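Local coordinates for ESX-5 secretion-associated protein EspG5 (PDB 6VJ5) that acts as a specific chaperone for cognate PE/PPE proteins, preventing aggregation of PE/PPE dimers and supporting their secretion through the ESX-5 system, at residues I10-L24 and M53-V67. Sequence-based numbering, arbitrary orientation.
Sequences ITVNVDGFWMLQALL and MAVMREQGIVVGDTV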
ATOM      1  N   ILE C  10      -0.193   5.588 -27.562  1.00 72.17           N
ATOM      2  CA  ILE C  10       0.673   6.239 -26.589  1.00 71.34           C
ATOM      3  C   ILE C  10       1.515   5.182 -25.891  1.00 74.86           C
ATOM      4  O   ILE C  10       1.192   3.994 -25.895  1.00 73.83           O
ATOM      5  CB  ILE C  10      -0.110   7.045 -25.534  1.00 61.57           C
ATOM      6  CG1 ILE C  10      -1.047   6.122 -24.757  1.00 73.32           C
ATOM      7  CG2 ILE C  10      -0.902   8.153 -26.193  1.00 80.52           C
ATOM      8  CD1 ILE C  10      -1.680   6.776 -23.558  1.00 78.37           C
ATOM      9  N   THR C  11       2.598   5.634 -25.266  1.00 65.44           N
ATOM     10  CA  THR C  11       3.477   4.755 -24.508  1.00 69.19           C
ATOM     11  C   THR C  11       3.988   5.504 -23.290  1.00 69.46           C
ATOM     12  O   THR C  11       4.585   6.578 -23.420  1.00 65.16           O
ATOM     13  CB  THR C  11       4.644   4.264 -25.368  1.00 71.60           C
ATOM     14  OG1 THR C  11       4.146   3.394 -26.393  1.00 73.82           O
ATOM     15  CG2 THR C  11       5.654   3.516 -24.514  1.00 67.02           C
ATOM     16  N   VAL C  12       3.747   4.937 -22.110  1.00 56.58           N
ATOM     17  CA  VAL C  12       4.210   5.505 -20.854  1.00 58.71           C
ATOM     18  C   VAL C  12       4.984   4.427 -20.110  1.00 52.09           C
ATOM     19  O   VAL C  12       4.772   3.230 -20.310  1.00 54.64           O
ATOM     20  CB  VAL C  12       3.045   6.027 -19.988  1.00 70.70           C
ATOM     21  CG1 VAL C  12       2.237   7.061 -20.754  1.00 69.50           C
ATOM     22  CG2 VAL C  12       2.160   4.869 -19.540  1.00 66.22           C
ATOM     23  N   ASN C  13       5.892   4.862 -19.243  1.00 56.33           N
ATOM     24  CA  ASN C  13       6.552   3.916 -18.356  1.00 57.19           C
ATOM     25  C   ASN C  13       5.592   3.522 -17.231  1.00 61.97           C
ATOM     26  O   ASN C  13       4.441   3.965 -17.173  1.00 55.34           O
ATOM     27  CB  ASN C  13       7.870   4.492 -17.837  1.00 50.85           C
ATOM     28  CG  ASN C  13       7.698   5.771 -17.047  1.00 65.29           C
ATOM     29  OD1 ASN C  13       6.661   6.008 -16.431  1.00 80.31           O
ATOM     30  ND2 ASN C  13       8.737   6.601 -17.049  1.00 64.67           N
ATOM     31  N   VAL C  14       6.061   2.649 -16.339  1.00 65.99           N
ATOM     32  CA  VAL C  14       5.191   2.120 -15.295  1.00 64.10           C
ATOM     33  C   VAL C  14       4.756   3.229 -14.346  1.00 64.27           C
ATOM     34  O   VAL C  14       3.617   3.241 -13.864  1.00 64.06           O
ATOM     35  CB  VAL C  14       5.903   0.979 -14.548  1.00 61.80           C
ATOM     36  CG1 VAL C  14       5.086   0.514 -13.350  1.00 78.36           C
ATOM     37  CG2 VAL C  14       6.165  -0.190 -15.490  1.00 66.15           C
ATOM     38  N   ASP C  15       5.651   4.178 -14.065  1.00 68.20           N
ATOM     39  CA  ASP C  15       5.291   5.311 -13.220  1.00 69.47           C
ATOM     40  C   ASP C  15       4.194   6.144 -13.869  1.00 64.76           C
ATOM     41  O   ASP C  15       3.205   6.503 -13.222  1.00 63.60           O
ATOM     42  CB  ASP C  15       6.528   6.169 -12.943  1.00 75.75           C
ATOM     43  CG  ASP C  15       7.447   5.550 -11.912  1.00 80.57           C
ATOM     44  OD1 ASP C  15       6.943   4.831 -11.023  1.00 77.79           O
ATOM     45  OD2 ASP C  15       8.671   5.789 -11.986  1.00 79.86           O
ATOM     46  N   GLY C  16       4.350   6.457 -15.157  1.00 62.72           N
ATOM     47  CA  GLY C  16       3.357   7.274 -15.835  1.00 61.04           C
ATOM     48  C   GLY C  16       1.999   6.605 -15.917  1.00 61.91           C
ATOM     49  O   GLY C  16       0.965   7.258 -15.759  1.00 62.39           O
ATOM     50  N   PHE C  17       1.979   5.294 -16.164  1.00 57.32           N
ATOM     51  CA  PHE C  17       0.698   4.602 -16.225  1.00 60.42           C
ATOM     52  C   PHE C  17      -0.024   4.654 -14.887  1.00 70.28           C
ATOM     53  O   PHE C  17      -1.259   4.695 -14.844  1.00 68.13           O
ATOM     54  CB  PHE C  17       0.889   3.151 -16.648  1.00 52.69           C
ATOM     55  CG  PHE C  17      -0.390   2.469 -17.023  1.00 49.43           C
ATOM     56  CD1 PHE C  17      -1.222   1.939 -16.051  1.00 59.31           C
ATOM     57  CD2 PHE C  17      -0.771   2.376 -18.348  1.00 61.38           C
ATOM     58  CE1 PHE C  17      -2.404   1.318 -16.396  1.00 63.16           C
ATOM     59  CE2 PHE C  17      -1.954   1.756 -18.699  1.00 56.74           C
ATOM     60  CZ  PHE C  17      -2.771   1.227 -17.721  1.00 58.06           C
ATOM     61  N   TRP C  18       0.727   4.637 -13.785  1.00 68.45           N
ATOM     62  CA  TRP C  18       0.109   4.716 -12.468  1.00 74.56           C
ATOM     63  C   TRP C  18      -0.458   6.104 -12.195  1.00 72.09           C
ATOM     64  O   TRP C  18      -1.496   6.224 -11.539  1.00 68.18           O
ATOM     65  CB  TRP C  18       1.131   4.320 -11.405  1.00 69.65           C
ATOM     66  CG  TRP C  18       0.745   4.642 -10.005  1.00 70.86           C
ATOM     67  CD1 TRP C  18      -0.046   3.898  -9.179  1.00 75.04           C
ATOM     68  CD2 TRP C  18       1.149   5.786  -9.253  1.00 67.31           C
ATOM     69  NE1 TRP C  18      -0.161   4.512  -7.954  1.00 55.60           N
ATOM     70  CE2 TRP C  18       0.563   5.675  -7.976  1.00 69.86           C
ATOM     71  CE3 TRP C  18       1.946   6.898  -9.535  1.00 62.74           C
ATOM     72  CZ2 TRP C  18       0.750   6.633  -6.987  1.00 71.69           C
ATOM     73  CZ3 TRP C  18       2.133   7.842  -8.554  1.00 74.08           C
ATOM     74  CH2 TRP C  18       1.540   7.703  -7.292  1.00 74.38           C
ATOM     75  N   MET C  19       0.190   7.155 -12.695  1.00 61.75           N
ATOM     76  CA  MET C  19      -0.341   8.498 -12.493  1.00 71.59           C
ATOM     77  C   MET C  19      -1.657   8.685 -13.235  1.00 62.79           C
ATOM     78  O   MET C  19      -2.608   9.251 -12.685  1.00 59.50           O
ATOM     79  CB  MET C  19       0.693   9.527 -12.933  1.00 64.26           C
ATOM     80  CG  MET C  19       2.068   9.235 -12.352  1.00 79.24           C
ATOM     81  SD  MET C  19       3.109  10.682 -12.129  1.00 87.85           S
ATOM     82  CE  MET C  19       3.157  11.305 -13.805  1.00 90.37           C
ATOM     83  N   LEU C  20      -1.741   8.209 -14.479  1.00 55.15           N
ATOM     84  CA  LEU C  20      -3.010   8.275 -15.195  1.00 66.35           C
ATOM     85  C   LEU C  20      -4.107   7.579 -14.406  1.00 66.24           C
ATOM     86  O   LEU C  20      -5.229   8.088 -14.301  1.00 68.27           O
ATOM     87  CB  LEU C  20      -2.864   7.647 -16.578  1.00 62.66           C
ATOM     88  CG  LEU C  20      -1.719   8.234 -17.406  1.00 66.38           C
ATOM     89  CD1 LEU C  20      -1.511   7.441 -18.678  1.00 69.05           C
ATOM     90  CD2 LEU C  20      -1.992   9.697 -17.723  1.00 68.44           C
ATOM     91  N   GLN C  21      -3.798   6.417 -13.832  1.00 70.01           N
ATOM     92  CA  GLN C  21      -4.756   5.757 -12.956  1.00 76.75           C
ATOM     93  C   GLN C  21      -5.176   6.674 -11.818  1.00 65.84           C
ATOM     94  O   GLN C  21      -6.356   6.722 -11.452  1.00 60.71           O
ATOM     95  CB  GLN C  21      -4.158   4.472 -12.393  1.00 72.93           C
ATOM     96  CG  GLN C  21      -3.967   3.380 -13.409  1.00 75.00           C
ATOM     97  CD  GLN C  21      -3.281   2.176 -12.816  1.00 81.30           C
ATOM     98  OE1 GLN C  21      -2.110   2.238 -12.447  1.00 89.04           O
ATOM     99  NE2 GLN C  21      -4.011   1.072 -12.705  1.00 88.79           N
ATOM    100  N   ALA C  22      -4.220   7.407 -11.244  1.00 65.42           N
ATOM    101  CA  ALA C  22      -4.533   8.322 -10.154  1.00 68.22           C
ATOM    102  C   ALA C  22      -5.381   9.487 -10.648  1.00 71.35           C
ATOM    103  O   ALA C  22      -6.422   9.804 -10.060  1.00 69.64           O
ATOM    104  CB  ALA C  22      -3.242   8.827  -9.508  1.00 61.73           C
ATOM    105  N   LEU C  23      -4.959  10.131 -11.741  1.00 67.91           N
ATOM    106  CA  LEU C  23      -5.717  11.257 -12.276  1.00 59.03           C
ATOM    107  C   LEU C  23      -7.155  10.879 -12.606  1.00 60.79           C
ATOM    108  O   LEU C  23      -8.029  11.753 -12.610  1.00 79.16           O
ATOM    109  CB  LEU C  23      -5.042  11.809 -13.534  1.00 58.55           C
ATOM    110  CG  LEU C  23      -3.638  12.375 -13.354  1.00 67.47           C
ATOM    111  CD1 LEU C  23      -3.045  12.808 -14.690  1.00 69.75           C
ATOM    112  CD2 LEU C  23      -3.640  13.546 -12.385  1.00 60.72           C
ATOM    113  N   LEU C  24      -7.417   9.603 -12.879  1.00 55.93           N
ATOM    114  CA  LEU C  24      -8.734   9.143 -13.299  1.00 58.27           C
ATOM    115  C   LEU C  24      -9.365   8.191 -12.293  1.00 55.85           C
ATOM    116  O   LEU C  24     -10.354   7.521 -12.627  1.00 55.64           O
ATOM    117  CB  LEU C  24      -8.624   8.471 -14.672  1.00 67.97           C
ATOM    118  CG  LEU C  24      -7.946   9.302 -15.767  1.00 70.73           C
ATOM    119  CD1 LEU C  24      -7.280   8.382 -16.781  1.00 70.03           C
ATOM    120  CD2 LEU C  24      -8.945  10.215 -16.458  1.00 85.12           C
ATOM    121  N   MET C  53       5.200  13.407 -14.867  1.00 89.06           N
ATOM    122  CA  MET C  53       4.014  14.218 -15.119  1.00 88.50           C
ATOM    123  C   MET C  53       4.289  15.258 -16.199  1.00 87.27           C
ATOM    124  O   MET C  53       3.504  15.410 -17.143  1.00 85.70           O
ATOM    125  CB  MET C  53       3.538  14.886 -13.827  1.00 84.30           C
ATOM    126  CG  MET C  53       2.105  15.410 -13.901  1.00 82.49           C
ATOM    127  SD  MET C  53       0.884  14.140 -14.309  1.00 89.47           S
ATOM    128  CE  MET C  53       0.452  13.516 -12.686  1.00 79.17           C
ATOM    129  N   ALA C  54       5.407  15.981 -16.085  1.00 88.02           N
ATOM    130  CA  ALA C  54       5.747  16.961 -17.111  1.00 89.53           C
ATOM    131  C   ALA C  54       6.057  16.290 -18.444  1.00 89.19           C
ATOM    132  O   ALA C  54       5.835  16.885 -19.504  1.00101.26           O
ATOM    133  CB  ALA C  54       6.934  17.811 -16.658  1.00 84.49           C
ATOM    134  N   VAL C  55       6.572  15.059 -18.413  1.00 90.55           N
ATOM    135  CA  VAL C  55       6.833  14.337 -19.654  1.00 96.93           C
ATOM    136  C   VAL C  55       5.527  14.034 -20.376  1.00 94.13           C
ATOM    137  O   VAL C  55       5.440  14.150 -21.605  1.00 86.27           O
ATOM    138  CB  VAL C  55       7.634  13.055 -19.360  1.00 97.60           C
ATOM    139  CG1 VAL C  55       7.798  12.218 -20.619  1.00 89.49           C
ATOM    140  CG2 VAL C  55       8.989  13.413 -18.760  1.00102.23           C
ATOM    141  N   MET C  56       4.490  13.652 -19.626  1.00 97.55           N
ATOM    142  CA  MET C  56       3.191  13.395 -20.232  1.00 96.88           C
ATOM    143  C   MET C  56       2.477  14.683 -20.623  1.00 90.26           C
ATOM    144  O   MET C  56       1.602  14.649 -21.494  1.00 87.09           O
ATOM    145  CB  MET C  56       2.316  12.578 -19.276  1.00 85.41           C
ATOM    146  CG  MET C  56       2.845  11.176 -19.013  1.00 82.98           C
ATOM    147  SD  MET C  56       1.576   9.985 -18.529  1.00 79.80           S
ATOM    148  CE  MET C  56       1.499  10.241 -16.755  1.00 79.29           C
ATOM    149  N   ARG C  57       2.822  15.815 -20.000  1.00 95.40           N
ATOM    150  CA  ARG C  57       2.229  17.083 -20.411  1.00 98.41           C
ATOM    151  C   ARG C  57       2.749  17.524 -21.773  1.00 92.16           C
ATOM    152  O   ARG C  57       2.044  18.224 -22.512  1.00 91.09           O
ATOM    153  CB  ARG C  57       2.513  18.172 -19.375  1.00 94.53           C
ATOM    154  CG  ARG C  57       1.765  18.011 -18.066  1.00 97.25           C
ATOM    155  CD  ARG C  57       1.883  19.259 -17.192  1.00 91.65           C
ATOM    156  NE  ARG C  57       1.105  19.128 -15.963  1.00 96.17           N
ATOM    157  CZ  ARG C  57       1.612  18.771 -14.786  1.00100.00           C
ATOM    158  NH1 ARG C  57       2.908  18.513 -14.659  1.00 97.35           N
ATOM    159  NH2 ARG C  57       0.816  18.673 -13.729  1.00 96.67           N
ATOM    160  N   GLU C  58       3.975  17.131 -22.121  1.00 83.45           N
ATOM    161  CA  GLU C  58       4.546  17.529 -23.401  1.00 91.32           C
ATOM    162  C   GLU C  58       3.953  16.728 -24.551  1.00 96.49           C
ATOM    163  O   GLU C  58       3.746  17.269 -25.643  1.00 99.57           O
ATOM    164  CB  GLU C  58       6.065  17.372 -23.364  1.00 99.83           C
ATOM    165  CG  GLU C  58       6.741  18.317 -22.392  1.00111.93           C
ATOM    166  CD  GLU C  58       8.237  18.108 -22.319  1.00126.40           C
ATOM    167  OE1 GLU C  58       8.723  17.087 -22.853  1.00124.67           O
ATOM    168  OE2 GLU C  58       8.930  18.965 -21.730  1.00125.69           O
ATOM    169  N   GLN C  59       3.669  15.448 -24.328  1.00 95.87           N
ATOM    170  CA  GLN C  59       3.045  14.616 -25.348  1.00 93.62           C
ATOM    171  C   GLN C  59       1.556  14.899 -25.510  1.00 84.14           C
ATOM    172  O   GLN C  59       0.911  14.276 -26.359  1.00 88.65           O
ATOM    173  CB  GLN C  59       3.239  13.132 -25.019  1.00 95.24           C
ATOM    174  CG  GLN C  59       4.684  12.677 -25.014  1.00 93.60           C
ATOM    175  CD  GLN C  59       5.410  13.027 -26.297  1.00113.29           C
ATOM    176  OE1 GLN C  59       6.200  13.971 -26.338  1.00116.18           O
ATOM    177  NE2 GLN C  59       5.145  12.270 -27.356  1.00109.60           N
ATOM    178  N   GLY C  60       0.995  15.811 -24.718  1.00 81.38           N
ATOM    179  CA  GLY C  60      -0.425  16.084 -24.763  1.00 86.76           C
ATOM    180  C   GLY C  60      -1.293  15.063 -24.067  1.00 77.32           C
ATOM    181  O   GLY C  60      -2.522  15.221 -24.058  1.00 76.57           O
ATOM    182  N   ILE C  61      -0.700  14.017 -23.490  1.00 72.97           N
ATOM    183  CA  ILE C  61      -1.483  12.998 -22.799  1.00 85.15           C
ATOM    184  C   ILE C  61      -2.267  13.619 -21.653  1.00 86.86           C
ATOM    185  O   ILE C  61      -3.427  13.263 -21.406  1.00 78.83           O
ATOM    186  CB  ILE C  61      -0.559  11.872 -22.300  1.00 92.71           C
ATOM    187  CG1 ILE C  61       0.230  11.278 -23.467  1.00 78.64           C
ATOM    188  CG2 ILE C  61      -1.363  10.794 -21.589  1.00 87.37           C
ATOM    189  CD1 ILE C  61       1.302  10.299 -23.038  1.00 85.84           C
ATOM    190  N   VAL C  62      -1.647  14.546 -20.932  1.00 86.69           N
ATOM    191  CA  VAL C  62      -2.293  15.281 -19.856  1.00 88.36           C
ATOM    192  C   VAL C  62      -2.228  16.758 -20.212  1.00 86.65           C
ATOM    193  O   VAL C  62      -1.136  17.310 -20.399  1.00 81.24           O
ATOM    194  CB  VAL C  62      -1.630  15.013 -18.496  1.00 91.31           C
ATOM    195  CG1 VAL C  62      -2.142  16.001 -17.461  1.00 85.81           C
ATOM    196  CG2 VAL C  62      -1.893  13.581 -18.056  1.00 90.58           C
ATOM    197  N   VAL C  63      -3.392  17.388 -20.321  1.00 87.93           N
ATOM    198  CA  VAL C  63      -3.493  18.818 -20.575  1.00 93.33           C
ATOM    199  C   VAL C  63      -3.790  19.480 -19.236  1.00 89.22           C
ATOM    200  O   VAL C  63      -4.877  19.307 -18.673  1.00 81.68           O
ATOM    201  CB  VAL C  63      -4.572  19.135 -21.619  1.00 92.64           C
ATOM    202  CG1 VAL C  63      -4.349  20.526 -22.192  1.00 94.90           C
ATOM    203  CG2 VAL C  63      -4.568  18.081 -22.717  1.00 87.93           C
ATOM    204  N   GLY C  64      -2.818  20.224 -18.716  1.00 89.61           N
ATOM    205  CA  GLY C  64      -2.932  20.785 -17.386  1.00 82.78           C
ATOM    206  C   GLY C  64      -3.042  19.704 -16.333  1.00 88.48           C
ATOM    207  O   GLY C  64      -2.038  19.096 -15.948  1.00 90.19           O
ATOM    208  N   ASP C  65      -4.263  19.456 -15.859  1.00 87.09           N
ATOM    209  CA  ASP C  65      -4.533  18.376 -14.918  1.00 83.80           C
ATOM    210  C   ASP C  65      -5.572  17.401 -15.455  1.00 81.60           C
ATOM    211  O   ASP C  65      -5.983  16.483 -14.735  1.00 80.50           O
ATOM    212  CB  ASP C  65      -4.998  18.944 -13.573  1.00 93.99           C
ATOM    213  CG  ASP C  65      -3.899  19.697 -12.850  1.00105.40           C
ATOM    214  OD1 ASP C  65      -2.741  19.232 -12.881  1.00 98.99           O
ATOM    215  OD2 ASP C  65      -4.193  20.754 -12.256  1.00105.48           O
ATOM    216  N   THR C  66      -6.015  17.580 -16.693  1.00 82.54           N
ATOM    217  CA  THR C  66      -7.024  16.726 -17.302  1.00 85.69           C
ATOM    218  C   THR C  66      -6.348  15.836 -18.337  1.00 87.08           C
ATOM    219  O   THR C  66      -5.536  16.312 -19.138  1.00 85.01           O
ATOM    220  CB  THR C  66      -8.136  17.557 -17.947  1.00 82.47           C
ATOM    221  OG1 THR C  66      -7.674  18.101 -19.188  1.00 79.15           O
ATOM    222  CG2 THR C  66      -8.556  18.695 -17.018  1.00 72.71           C
ATOM    223  N   VAL C  67      -6.667  14.551 -18.302  1.00 81.63           N
ATOM    224  CA  VAL C  67      -6.109  13.599 -19.253  1.00 84.58           C
ATOM    225  C   VAL C  67      -6.849  13.728 -20.576  1.00 76.19           C
ATOM    226  O   VAL C  67      -8.080  13.841 -20.606  1.00 71.26           O
ATOM    227  CB  VAL C  67      -6.203  12.168 -18.694  1.00 78.66           C
ATOM    228  CG1 VAL C  67      -5.739  11.159 -19.732  1.00 77.78           C
ATOM    229  CG2 VAL C  67      -5.383  12.033 -17.417  1.00 79.09           C
TER
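Gly16, which packs against Met56, donates its backbone N to Asn13 OD1 at 2.7 Å, nearly along the C=O axis. Asn13 stands at the N-cap of helix 14-23, and this is its capping bond. The helix follows edge strand 10-13 of the large antiparallel sheet of the EspG fold. It packs against helix 51-58 and the small hairpin formed by strands 62-63 and 66-67. The short helical segments cross at -80°, and the interface between 10-24 and 53-67 is apolar.

Met56 lies at its centre. Its chain bends at the last torsion (chi3 -86°), which brings the methyl to the backbone of the other helix. Met56 CE is 3.2 Å from Gly16 O, an oxygen that also accepts from Leu20 N. Val12 CG1 meets Met56 SD at 3.7 Å, with the side chains at about a right angle. Leu20 CD2 touches the same sulfur and also packs on Ile61 CG2 and Val62 CG2. Beside them, Met19 CE packs 3.6 Å from Met53 CB.

Leu23 reaches the hairpin. Its CD1 meets Val62 CG2 tip to tip at 3.6 Å and also touches Val67 CG2. Leu24 crosses Val67 and rests on helix 69-79 as well.

The hairpin has a type II' turn from Val63 to Thr66. Val63 O accepts from both Thr66 N and Thr66 OG1. A Schellman motif at Gly60 ends helix 51-58. Arg57 joins this helix to the turn: Arg57 NE donates to a lone pair of Gly64 O at 3.1 Å, within 10° of the guanidinium plane.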